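Local atomic coordinates of tripeptidase (Staphylococcus aureus subsp. aureus, PDB entry 3RZA), a protein that probably cleaves tripeptides as a metal-dependent peptidase of the M20 family, with zinc and calcium bound in the crystal. Residues A[135-140]-A[154-159]; A[239-244]-A[275-280]; A[320-325]-A[388-393]; A[347-350]-A[354-357]; A[232-237]-A[293-298]. All blocks are in the same frame, centred on the assembly; numbering follows the deposited sequence. Where two conformers were deposited one is given.

Contact 1 (A[135-140]-A[154-159])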
# COMPACT_ATOMS: atom_id res chain seq x y z
N ALA A 135 -7.74 12.60 37.41
CA ALA A 135 -7.07 12.79 38.68
C ALA A 135 -7.48 14.13 39.29
O ALA A 135 -7.89 14.19 40.47
CB ALA A 135 -5.55 12.71 38.49
N ALA A 136 -7.41 15.18 38.47
CA ALA A 136 -7.91 16.52 38.82
C ALA A 136 -9.34 16.50 39.37
O ALA A 136 -9.61 17.07 40.45
CB ALA A 136 -7.80 17.47 37.60
N MSE A 137 -10.24 15.81 38.68
CA MSE A 137 -11.61 15.63 39.17
C MSE A 137 -11.68 14.96 40.56
O MSE A 137 -12.36 15.46 41.46
CB MSE A 137 -12.43 14.77 38.21
CG MSE A 137 -12.82 15.41 36.89
SE MSE A 137 -13.59 14.03 35.78
CE MSE A 137 -13.96 15.18 34.34
N LEU A 138 -10.97 13.84 40.72
CA LEU A 138 -11.04 13.06 41.97
C LEU A 138 -10.50 13.85 43.17
O LEU A 138 -11.11 13.88 44.23
CB LEU A 138 -10.31 11.71 41.83
CG LEU A 138 -10.97 10.73 40.83
CD1 LEU A 138 -10.01 9.64 40.37
CD2 LEU A 138 -12.19 10.12 41.42
N GLU A 139 -9.36 14.51 42.97
CA GLU A 139 -8.77 15.37 43.98
C GLU A 139 -9.71 16.51 44.37
O GLU A 139 -9.90 16.77 45.55
CB GLU A 139 -7.43 15.95 43.48
CG GLU A 139 -6.76 17.00 44.41
CD GLU A 139 -6.45 16.45 45.80
OE1 GLU A 139 -6.20 15.22 45.94
OE2 GLU A 139 -6.43 17.25 46.76
N VAL A 140 -10.27 17.21 43.39
CA VAL A 140 -11.22 18.31 43.67
C VAL A 140 -12.41 17.84 44.51
O VAL A 140 -12.79 18.51 45.49
CB VAL A 140 -11.70 19.03 42.35
CG1 VAL A 140 -12.94 19.90 42.60
CG2 VAL A 140 -10.59 19.86 41.78
N ILE A 154 -23.17 19.36 40.39
CA ILE A 154 -22.06 19.08 39.48
C ILE A 154 -22.20 17.64 39.00
O ILE A 154 -22.37 16.73 39.83
CB ILE A 154 -20.67 19.23 40.17
CG1 ILE A 154 -20.60 20.47 41.06
CG2 ILE A 154 -19.58 19.29 39.13
CD1 ILE A 154 -19.32 20.58 41.86
N GLN A 155 -22.16 17.43 37.69
CA GLN A 155 -22.07 16.08 37.11
C GLN A 155 -20.67 15.80 36.57
O GLN A 155 -20.05 16.69 35.97
CB GLN A 155 -23.12 15.87 36.02
CG GLN A 155 -24.51 15.81 36.59
CD GLN A 155 -25.55 15.38 35.58
OE1 GLN A 155 -25.60 15.89 34.48
NE2 GLN A 155 -26.43 14.48 35.99
N PHE A 156 -20.16 14.59 36.83
CA PHE A 156 -18.87 14.13 36.34
C PHE A 156 -19.16 13.03 35.35
O PHE A 156 -19.69 11.97 35.73
CB PHE A 156 -18.03 13.63 37.50
CG PHE A 156 -17.62 14.71 38.45
CD1 PHE A 156 -18.51 15.17 39.41
CD2 PHE A 156 -16.36 15.30 38.37
CE1 PHE A 156 -18.15 16.20 40.27
CE2 PHE A 156 -15.98 16.31 39.25
CZ PHE A 156 -16.87 16.77 40.19
N VAL A 157 -18.88 13.30 34.08
CA VAL A 157 -19.23 12.43 32.96
C VAL A 157 -17.95 11.76 32.47
O VAL A 157 -17.07 12.42 31.91
CB VAL A 157 -19.91 13.24 31.80
CG1 VAL A 157 -20.26 12.33 30.66
CG2 VAL A 157 -21.17 13.95 32.31
N ILE A 158 -17.84 10.44 32.69
CA ILE A 158 -16.61 9.70 32.38
C ILE A 158 -16.90 8.79 31.18
O ILE A 158 -17.70 7.84 31.29
CB ILE A 158 -16.08 8.85 33.57
CG1 ILE A 158 -16.25 9.57 34.92
CG2 ILE A 158 -14.63 8.48 33.34
CD1 ILE A 158 -15.68 10.97 34.98
N THR A 159 -16.28 9.11 30.04
CA THR A 159 -16.60 8.43 28.79
C THR A 159 -15.60 7.34 28.46
O THR A 159 -14.46 7.34 28.95
CB THR A 159 -16.62 9.39 27.60
OG1 THR A 159 -15.32 9.93 27.41
CG2 THR A 159 -17.59 10.47 27.83

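Contact 2 (A[239-244]-A[275-280])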
# COMPACT_ATOMS: atom_id res chain seq x y z
N GLN A 239 -3.55 23.57 3.58
CA GLN A 239 -4.26 24.71 4.18
C GLN A 239 -5.12 25.32 3.09
O GLN A 239 -4.67 26.20 2.38
CB GLN A 239 -3.28 25.71 4.79
CG GLN A 239 -3.93 26.77 5.73
CD GLN A 239 -4.42 26.17 7.07
OE1 GLN A 239 -3.71 25.38 7.72
NE2 GLN A 239 -5.63 26.54 7.47
N VAL A 240 -6.33 24.79 2.95
CA VAL A 240 -7.25 25.22 1.88
C VAL A 240 -7.60 26.72 2.00
O VAL A 240 -7.56 27.46 1.02
CB VAL A 240 -8.54 24.34 1.85
CG1 VAL A 240 -9.57 24.90 0.86
CG2 VAL A 240 -8.18 22.88 1.53
N ASP A 241 -7.94 27.15 3.21
CA ASP A 241 -8.03 28.58 3.54
C ASP A 241 -7.69 28.75 5.01
O ASP A 241 -7.26 27.77 5.66
CB ASP A 241 -9.41 29.19 3.13
CG ASP A 241 -10.63 28.59 3.88
OD1 ASP A 241 -10.59 28.23 5.10
OD2 ASP A 241 -11.70 28.55 3.24
N GLU A 242 -7.89 29.96 5.55
CA GLU A 242 -7.56 30.29 6.94
C GLU A 242 -8.19 29.34 7.99
O GLU A 242 -7.56 29.07 9.02
CB GLU A 242 -7.94 31.75 7.26
N ILE A 243 -9.39 28.81 7.72
CA ILE A 243 -10.12 27.97 8.69
C ILE A 243 -10.46 26.55 8.16
O ILE A 243 -11.27 25.86 8.77
CB ILE A 243 -11.42 28.69 9.22
CG1 ILE A 243 -12.38 29.12 8.11
CG2 ILE A 243 -11.04 29.88 10.11
CD1 ILE A 243 -13.79 29.45 8.63
N THR A 244 -9.81 26.12 7.07
CA THR A 244 -10.15 24.86 6.40
C THR A 244 -8.89 24.09 5.95
O THR A 244 -7.99 24.66 5.34
CB THR A 244 -11.11 25.07 5.17
OG1 THR A 244 -12.26 25.84 5.55
CG2 THR A 244 -11.59 23.70 4.60
N PRO A 275 -19.26 25.18 8.90
CA PRO A 275 -19.93 23.95 8.41
C PRO A 275 -20.28 23.93 6.92
O PRO A 275 -20.47 22.85 6.36
CB PRO A 275 -21.21 23.85 9.26
CG PRO A 275 -21.26 25.05 10.11
CD PRO A 275 -20.14 25.98 9.78
N GLU A 276 -20.37 25.09 6.27
CA GLU A 276 -20.56 25.14 4.82
C GLU A 276 -19.29 25.00 4.02
O GLU A 276 -19.32 24.40 2.94
CB GLU A 276 -21.27 26.43 4.41
CG GLU A 276 -22.67 26.53 4.91
CD GLU A 276 -23.59 25.41 4.43
OE1 GLU A 276 -23.40 24.89 3.29
OE2 GLU A 276 -24.52 25.04 5.19
N ARG A 277 -18.19 25.60 4.49
CA ARG A 277 -16.89 25.41 3.83
C ARG A 277 -16.40 23.95 3.89
O ARG A 277 -15.82 23.49 2.93
CB ARG A 277 -15.80 26.32 4.39
CG ARG A 277 -16.08 27.75 4.14
CD ARG A 277 -14.91 28.63 4.47
NE ARG A 277 -15.33 29.99 4.80
CZ ARG A 277 -14.52 31.05 4.96
NH1 ARG A 277 -13.20 30.96 4.77
NH2 ARG A 277 -15.05 32.23 5.29
N ILE A 278 -16.64 23.24 5.00
CA ILE A 278 -16.33 21.77 5.04
C ILE A 278 -17.11 21.00 3.95
O ILE A 278 -16.52 20.14 3.27
CB ILE A 278 -16.52 21.08 6.45
CG1 ILE A 278 -16.21 19.56 6.42
CG2 ILE A 278 -17.94 21.25 7.01
CD1 ILE A 278 -14.80 19.24 6.06
N LYS A 279 -18.41 21.32 3.79
CA LYS A 279 -19.25 20.73 2.71
C LYS A 279 -18.74 21.06 1.30
O LYS A 279 -18.68 20.17 0.44
CB LYS A 279 -20.72 21.17 2.81
CG LYS A 279 -21.55 20.59 3.99
CD LYS A 279 -23.00 21.19 3.98
CE LYS A 279 -23.75 20.95 5.30
N THR A 280 -18.41 22.35 1.07
CA THR A 280 -17.83 22.81 -0.21
C THR A 280 -16.56 22.08 -0.55
O THR A 280 -16.42 21.62 -1.65
CB THR A 280 -17.53 24.31 -0.21
OG1 THR A 280 -18.72 25.02 0.10
CG2 THR A 280 -17.02 24.77 -1.56

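Contact 3 (A[320-325]-A[388-393])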
# COMPACT_ATOMS: atom_id res chain seq x y z
N VAL A 320 -17.69 30.55 29.05
CA VAL A 320 -16.38 31.06 28.64
C VAL A 320 -15.81 32.00 29.69
O VAL A 320 -14.65 31.88 30.07
CB VAL A 320 -16.45 31.80 27.28
CG1 VAL A 320 -15.07 32.31 26.87
CG2 VAL A 320 -17.06 30.91 26.18
N LYS A 321 -16.64 32.92 30.16
CA LYS A 321 -16.23 33.92 31.16
C LYS A 321 -15.80 33.30 32.50
O LYS A 321 -14.82 33.73 33.09
CB LYS A 321 -17.34 34.96 31.38
CG LYS A 321 -17.63 35.84 30.13
CD LYS A 321 -16.60 36.99 30.01
CE LYS A 321 -16.32 37.44 28.56
NZ LYS A 321 -15.20 36.68 27.87
N ILE A 322 -16.51 32.28 32.95
CA ILE A 322 -16.13 31.54 34.18
C ILE A 322 -14.77 30.80 34.01
O ILE A 322 -13.92 30.83 34.92
CB ILE A 322 -17.27 30.59 34.64
CG1 ILE A 322 -18.49 31.42 35.09
CG2 ILE A 322 -16.80 29.69 35.76
CD1 ILE A 322 -19.83 30.62 35.11
N ALA A 323 -14.52 30.21 32.84
CA ALA A 323 -13.21 29.56 32.56
C ALA A 323 -12.06 30.57 32.57
O ALA A 323 -10.97 30.30 33.13
CB ALA A 323 -13.24 28.80 31.22
N GLN A 324 -12.29 31.71 31.92
CA GLN A 324 -11.30 32.77 31.90
C GLN A 324 -11.08 33.39 33.29
O GLN A 324 -9.94 33.63 33.67
CB GLN A 324 -11.69 33.86 30.88
CG GLN A 324 -11.59 33.45 29.43
CD GLN A 324 -11.95 34.60 28.54
OE1 GLN A 324 -13.11 35.00 28.49
NE2 GLN A 324 -10.96 35.21 27.90
N GLU A 325 -12.16 33.61 34.05
CA GLU A 325 -12.05 34.14 35.44
C GLU A 325 -11.22 33.20 36.34
O GLU A 325 -10.30 33.67 37.05
CB GLU A 325 -13.44 34.36 36.06
CG GLU A 325 -13.43 35.05 37.47
CD GLU A 325 -14.83 35.19 38.11
OE1 GLU A 325 -15.85 35.05 37.39
OE2 GLU A 325 -14.90 35.43 39.33
N ILE A 388 -15.77 25.57 40.05
CA ILE A 388 -16.88 25.15 40.93
C ILE A 388 -17.26 26.26 41.94
O ILE A 388 -18.46 26.50 42.17
CB ILE A 388 -16.56 23.83 41.68
CG1 ILE A 388 -16.63 22.64 40.71
CG2 ILE A 388 -17.53 23.59 42.84
CD1 ILE A 388 -16.02 21.35 41.29
N LYS A 389 -16.24 26.93 42.51
CA LYS A 389 -16.46 28.05 43.46
C LYS A 389 -17.11 29.26 42.78
O LYS A 389 -17.98 29.90 43.37
CB LYS A 389 -15.15 28.49 44.15
CG LYS A 389 -14.62 27.53 45.23
CD LYS A 389 -13.27 28.02 45.80
CE LYS A 389 -13.02 27.47 47.19
NZ LYS A 389 -11.68 27.86 47.76
N ILE A 390 -16.65 29.59 41.56
CA ILE A 390 -17.17 30.75 40.81
C ILE A 390 -18.65 30.51 40.41
O ILE A 390 -19.48 31.41 40.56
CB ILE A 390 -16.30 31.08 39.56
CG1 ILE A 390 -14.93 31.63 39.99
CG2 ILE A 390 -17.01 32.11 38.67
CD1 ILE A 390 -13.82 31.48 38.92
N VAL A 391 -18.94 29.31 39.91
CA VAL A 391 -20.32 28.88 39.61
C VAL A 391 -21.21 28.96 40.87
O VAL A 391 -22.36 29.42 40.79
CB VAL A 391 -20.35 27.43 38.99
CG1 VAL A 391 -21.79 26.90 38.87
CG2 VAL A 391 -19.66 27.40 37.61
N ALA A 392 -20.65 28.57 42.03
CA ALA A 392 -21.39 28.60 43.31
C ALA A 392 -21.76 30.02 43.80
O ALA A 392 -22.73 30.16 44.54
CB ALA A 392 -20.61 27.84 44.41
N ARG A 393 -21.02 31.06 43.38
CA ARG A 393 -21.35 32.47 43.70
C ARG A 393 -22.44 33.10 42.84
O ARG A 393 -23.03 34.09 43.26
CB ARG A 393 -20.10 33.36 43.61
CG ARG A 393 -19.02 33.04 44.64
CD ARG A 393 -17.63 33.48 44.17
NE ARG A 393 -16.55 32.85 44.96
CZ ARG A 393 -15.25 32.84 44.64
NH1 ARG A 393 -14.78 33.42 43.51
NH2 ARG A 393 -14.38 32.22 45.45

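Contact 4 (A[347-350]-A[354-357])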
# COMPACT_ATOMS: atom_id res chain seq x y z
N ILE A 347 -19.36 16.47 20.85
CA ILE A 347 -20.61 15.73 20.86
C ILE A 347 -21.59 16.32 21.86
O ILE A 347 -22.78 16.45 21.54
CB ILE A 347 -20.39 14.23 21.17
CG1 ILE A 347 -19.44 13.59 20.15
CG2 ILE A 347 -21.73 13.48 21.18
CD1 ILE A 347 -19.81 13.83 18.64
N ILE A 348 -21.11 16.69 23.04
CA ILE A 348 -21.99 17.14 24.13
C ILE A 348 -22.68 18.46 23.76
O ILE A 348 -23.86 18.62 24.05
CB ILE A 348 -21.22 17.29 25.49
CG1 ILE A 348 -20.62 15.95 25.95
CG2 ILE A 348 -22.15 17.94 26.59
CD1 ILE A 348 -21.40 15.21 26.96
N ASN A 349 -21.94 19.36 23.11
CA ASN A 349 -22.54 20.57 22.50
C ASN A 349 -23.78 20.29 21.62
O ASN A 349 -24.72 21.07 21.67
CB ASN A 349 -21.50 21.40 21.69
CG ASN A 349 -20.72 22.41 22.56
OD1 ASN A 349 -21.31 23.29 23.17
ND2 ASN A 349 -19.39 22.26 22.62
N THR A 350 -23.79 19.17 20.88
CA THR A 350 -24.99 18.79 20.07
C THR A 350 -26.25 18.42 20.89
O THR A 350 -27.35 18.42 20.35
CB THR A 350 -24.72 17.62 19.05
OG1 THR A 350 -24.75 16.35 19.73
CG2 THR A 350 -23.39 17.81 18.31
N PRO A 354 -23.95 24.11 26.38
CA PRO A 354 -22.74 24.85 26.03
C PRO A 354 -21.49 24.31 26.71
O PRO A 354 -21.43 24.26 27.93
CB PRO A 354 -23.04 26.27 26.52
CG PRO A 354 -24.48 26.41 26.39
CD PRO A 354 -25.08 25.05 26.57
N SER A 355 -20.53 23.86 25.91
CA SER A 355 -19.35 23.18 26.43
C SER A 355 -18.10 23.74 25.77
O SER A 355 -18.08 23.94 24.57
CB SER A 355 -19.45 21.69 26.20
OG SER A 355 -20.64 21.17 26.77
N VAL A 356 -17.08 24.01 26.58
CA VAL A 356 -15.76 24.44 26.13
C VAL A 356 -14.74 23.47 26.74
O VAL A 356 -15.08 22.70 27.65
CB VAL A 356 -15.48 25.93 26.54
CG1 VAL A 356 -16.63 26.83 26.04
CG2 VAL A 356 -15.32 26.06 28.02
N ILE A 357 -13.51 23.51 26.23
CA ILE A 357 -12.53 22.47 26.49
C ILE A 357 -11.35 23.15 27.19
O ILE A 357 -10.77 24.09 26.64
CB ILE A 357 -12.05 21.73 25.19
CG1 ILE A 357 -13.15 21.66 24.12
CG2 ILE A 357 -11.54 20.32 25.51
CD1 ILE A 357 -14.43 20.88 24.59

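Contact 5 (A[232-237]-A[293-298])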
# COMPACT_ATOMS: atom_id res chain seq x y z
N ILE A 232 -5.54 14.19 -7.32
CA ILE A 232 -4.85 14.85 -6.21
C ILE A 232 -4.14 16.15 -6.62
O ILE A 232 -4.21 17.15 -5.88
CB ILE A 232 -3.82 13.91 -5.52
CG1 ILE A 232 -4.53 12.81 -4.75
CG2 ILE A 232 -2.90 14.68 -4.58
CD1 ILE A 232 -3.53 11.72 -4.24
N SER A 233 -3.51 16.17 -7.80
CA SER A 233 -2.85 17.39 -8.33
C SER A 233 -3.85 18.50 -8.69
O SER A 233 -3.52 19.68 -8.63
CB SER A 233 -1.97 17.08 -9.55
OG SER A 233 -1.58 18.26 -10.24
N ARG A 234 -5.08 18.12 -9.07
CA ARG A 234 -6.14 19.09 -9.38
C ARG A 234 -6.83 19.71 -8.15
O ARG A 234 -7.54 20.68 -8.28
CB ARG A 234 -7.22 18.44 -10.26
CG ARG A 234 -6.73 17.93 -11.57
CD ARG A 234 -7.85 17.24 -12.32
NE ARG A 234 -7.39 16.65 -13.58
CZ ARG A 234 -8.17 16.31 -14.62
NH1 ARG A 234 -9.50 16.43 -14.57
NH2 ARG A 234 -7.61 15.81 -15.72
N MSE A 235 -6.60 19.14 -6.96
CA MSE A 235 -7.44 19.29 -5.78
C MSE A 235 -6.85 20.37 -4.91
O MSE A 235 -5.64 20.51 -4.87
CB MSE A 235 -7.43 17.95 -5.00
CG MSE A 235 -8.59 17.71 -4.14
SE MSE A 235 -8.67 15.87 -3.62
CE MSE A 235 -9.52 15.12 -5.25
N LYS A 236 -7.70 21.15 -4.24
CA LYS A 236 -7.28 22.04 -3.15
C LYS A 236 -7.05 21.16 -1.92
O LYS A 236 -7.93 20.38 -1.52
CB LYS A 236 -8.34 23.09 -2.85
CG LYS A 236 -8.70 24.04 -4.03
CD LYS A 236 -9.52 25.29 -3.55
CE LYS A 236 -10.81 25.63 -4.41
NZ LYS A 236 -12.13 25.32 -3.67
N LEU A 237 -5.85 21.24 -1.36
CA LEU A 237 -5.42 20.38 -0.27
C LEU A 237 -4.49 21.17 0.63
O LEU A 237 -4.04 22.24 0.25
CB LEU A 237 -4.67 19.16 -0.82
CG LEU A 237 -5.47 18.07 -1.52
CD1 LEU A 237 -4.54 17.06 -2.18
CD2 LEU A 237 -6.40 17.37 -0.57
N ALA A 293 -11.55 10.65 -12.94
CA ALA A 293 -11.70 9.23 -13.27
C ALA A 293 -12.47 9.03 -14.58
O ALA A 293 -12.02 8.31 -15.47
CB ALA A 293 -12.40 8.49 -12.13
N SER A 294 -13.59 9.70 -14.69
CA SER A 294 -14.45 9.56 -15.87
C SER A 294 -13.78 10.08 -17.15
O SER A 294 -13.80 9.38 -18.17
CB SER A 294 -15.78 10.26 -15.64
OG SER A 294 -16.52 10.28 -16.81
N GLU A 295 -13.18 11.28 -17.07
CA GLU A 295 -12.40 11.88 -18.20
C GLU A 295 -11.34 10.93 -18.78
O GLU A 295 -11.20 10.85 -19.97
CB GLU A 295 -11.68 13.18 -17.78
CG GLU A 295 -12.52 14.46 -17.86
CD GLU A 295 -11.87 15.67 -17.15
OE1 GLU A 295 -10.61 15.77 -17.13
OE2 GLU A 295 -12.62 16.52 -16.61
N LEU A 296 -10.63 10.22 -17.90
CA LEU A 296 -9.51 9.36 -18.27
C LEU A 296 -9.92 7.89 -18.53
O LEU A 296 -9.05 7.06 -18.84
CB LEU A 296 -8.41 9.45 -17.19
CG LEU A 296 -7.75 10.84 -17.02
CD1 LEU A 296 -6.87 10.92 -15.74
CD2 LEU A 296 -6.93 11.19 -18.25
N GLY A 297 -11.21 7.57 -18.40
CA GLY A 297 -11.75 6.24 -18.75
C GLY A 297 -11.85 5.25 -17.59
O GLY A 297 -12.05 4.07 -17.83
N GLY A 298 -11.70 5.72 -16.36
CA GLY A 298 -11.96 4.94 -15.17
C GLY A 298 -13.22 5.35 -14.46
O GLY A 298 -14.10 5.99 -15.02
O HOH W 1 -8.86 14.89 -18.65

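Contact 1 (A[135-140]-A[154-159])
The selenium of selenomethionine M137 lies at the edge of the F156 ring and against the end of I158. M137 SE is 3.8 Å from I158 CD1. It is 5.4 Å from the centroid of the F156 ring and 88° off the ring normal. This is a Met-aromatic contact made at the ring edge and not over a face. The inner part of the M137 chain follows the same edge. M137 CG sits near the ring plane, 3.8 Å from F156 CD2, and M137 CB is 4.0 Å from F156 CE2. The chain is extended beyond CG (chi2 171°), which carries the selenium past the ring to the isoleucine. I158 folds its CG1 branch (chi2 -53°), and only the end methyl CD1 reaches the selenium. M137 runs in the opposite direction to both strand side chains, so they pass alongside one another. No hydrogen bond joins the two segments.

All three residues are buried. L59 and L95 also touch F156, and S97 and I185 also touch M137. One turn further on, V140 packs on V384 and I388 of helix 374-393. On the helix flank, E139 forms a salt bridge with R25. Helix 128-147 starts near D129, a ligand of both zinc and calcium, and the side chain of M137 is about 11 Å from the zinc. A helix laid on the central mixed sheet in this way is characteristic of the alpha/beta catalytic domain of M20 peptidases.

Contact 2 (A[239-244]-A[275-280])
R277 and D241 form a salt bridge, with R277 NH1 donating to D241 OD2 over 3.2 Å. The bond is weak but fairly straight (160°). The carboxylate lies at the guanidinium edge, and the two planes are 87° apart. R277 NE has a second acidic partner, D274, so two carboxylates hold the arginine.

The other oxygen of D241 serves its own turn. D241 OD1 accepts from I243 N at 2.9 Å and from T244 OG1 at 3.0 Å. A chi1 of 64° sets the carboxylate back over its own main chain, where both donors can reach it. T244 OG1 also bonds to S272 OG on strand 263-272.

Packing completes the contact. I243 crosses R277 at about a right angle, and its CD1 lies 4.0 Å above the guanidinium plane, over the centre of one face. T244 OG1 meets the start of the arginine chain, 3.8 Å from R277 CB. That chain is extended from CG to NE, which carries the guanidinium out to D241 and I243.

The connection from helix 224-234 to strand 244-253 thus docks on the start of helix 275-295 through a type I beta turn (D241 to T244), an Asx turn at D241 and a classic beta bulge in which V240 and D241 face T244.

Contact 3 (A[320-325]-A[388-393])
I390 carries most of this contact, and its atoms meet I322 and E325 in turn. I390 CB is 4.1 Å from I322 CG2. The branch methyl I390 CG2 comes closer, to 3.8 Å from I322 CG2. It also lies 3.4 Å from E325 OE1. The other branch runs along the glutamate: I390 CG1 is 3.9 Å from E325 OE2, and the tip I390 CD1 is 3.9 Å from E325 CG. The carboxylate therefore lies across both branches of the isoleucine in van der Waals contact. E325 reaches this far because its chain is straight, with CG opposite the backbone N (chi1 -174°) and no bend beyond. E325 OE2 is 4.6 Å from R393 NH1, too far for a salt bridge, though the opposite charges may attract weakly.

I322 and I390 lie alongside each other, pointing opposite ways. I322 CD1 then meets V391 CG2 at 4.1 Å, the two side chains crossing at about a right angle. F181 of strand 181-184 touches both I322 and V391, and Y183 touches I322.

The axes of 320-325 and 388-393 come within 9.8 Å and run at 128° to each other. Two strongly inclined helices, joined by aliphatic side chains and resting together on strand 181-184, form part of the helical layer of the alpha/beta domain.

Contact 4 (A[347-350]-A[354-357])
Between N349 and P354 the chain turns back into strand 355-359, with the CA atoms of these two residues 5.6 Å apart.

The amide of N349 grips both polar backbone atoms of S355. A chi1 of -86°, with CG on the side of the backbone N, swings the amide to the serine. S355 N donates to N349 OD1 at 2.9 Å (148°), coming from well above the carbonyl plane. N349 ND2 donates to S355 O, also at 2.9 Å and straighter (166°), and here the acceptor is close to the amide plane. The two bonds fix the rotation of the amide. ND2 has a further weak bond to G345 O in the helix. N349 OD1 also lies against the backbone of P354, 3.6 Å from P354 CA.

Beside this pair, I348 points its CG2 branch at the serine, with I348 CG2 3.6 Å from S355 OG. That hydroxyl has its polar partners outside the two segments, in Y94 OH and I353 O.

P354 and V356 make backbone hydrogen bonds to G182 of strand 181-184. S355 has its NH and C=O taken by the asparagine. A side-chain amide thus stands in for a strand neighbour, satisfying both backbone groups of a buried residue and tying the strand start to N349.

Contact 5 (A[232-237]-A[293-298])
The ionic part of the contact is a salt bridge between R234 and E295. R234 NH1 donates to E295 OE1 at 2.9 Å (162°). R234 NH2 adds a weak bond of 3.3 Å to the same E295 OE1. Both nitrogens go to one oxygen, so this is not a two-oxygen bidentate pair. That oxygen is close to the guanidinium plane, but NH1 meets it from above its own carboxylate plane (41°). The two flat groups are 37° apart. Both chains are stretched: R234 is extended from CG to NE, and E295 beyond CG. This lets two exposed residues meet between the helix ends.

A water adds to the polar links. It donates to E295 OE1 and takes a weak bond from R234 NH2.

The backbone gives a third kind of interaction. Helix 275-295 closes with a Schellman motif, in which G298 N bonds to A293 O at 2.8 Å and G297 N to S294 O at 3.2 Å. G297 has a positive phi, which suits glycine.

Packing contacts lie alongside. R234 rests on V288 and T292 of helix 275-295, while A293 and L296 touch I227 of helix 224-234. I232 packs on strand 244-253 and on A229 of the second subunit, so helix 224-234 lies between that strand and the second subunit, with the end of helix 275-295 at its side.

Overall arrangement
Along the chain, contact 1 comes first. Contacts 5 and 2 follow, with contact 2 inside the span of contact 5. Contact 4 likewise falls within the span of contact 3. Contacts 1, 3 and 4 cluster around the central sheet, with centres about 16 to 17 Å apart. Side chains of contacts 1 and 4 come about 11 and 13 Å from the zinc. I388 of contact 3 packs on I154 of contact 1, and V320 packs on V356 of contact 4. Contacts 2 and 5 share helix 275-295, their centres about 20 Å apart. They lie on the opposite side of the chain's centre from contact 1. The centres of contacts 1 and 5 are about 49 Å apart. This division is consistent with the catalytic and dimerisation domains of M20 peptidases.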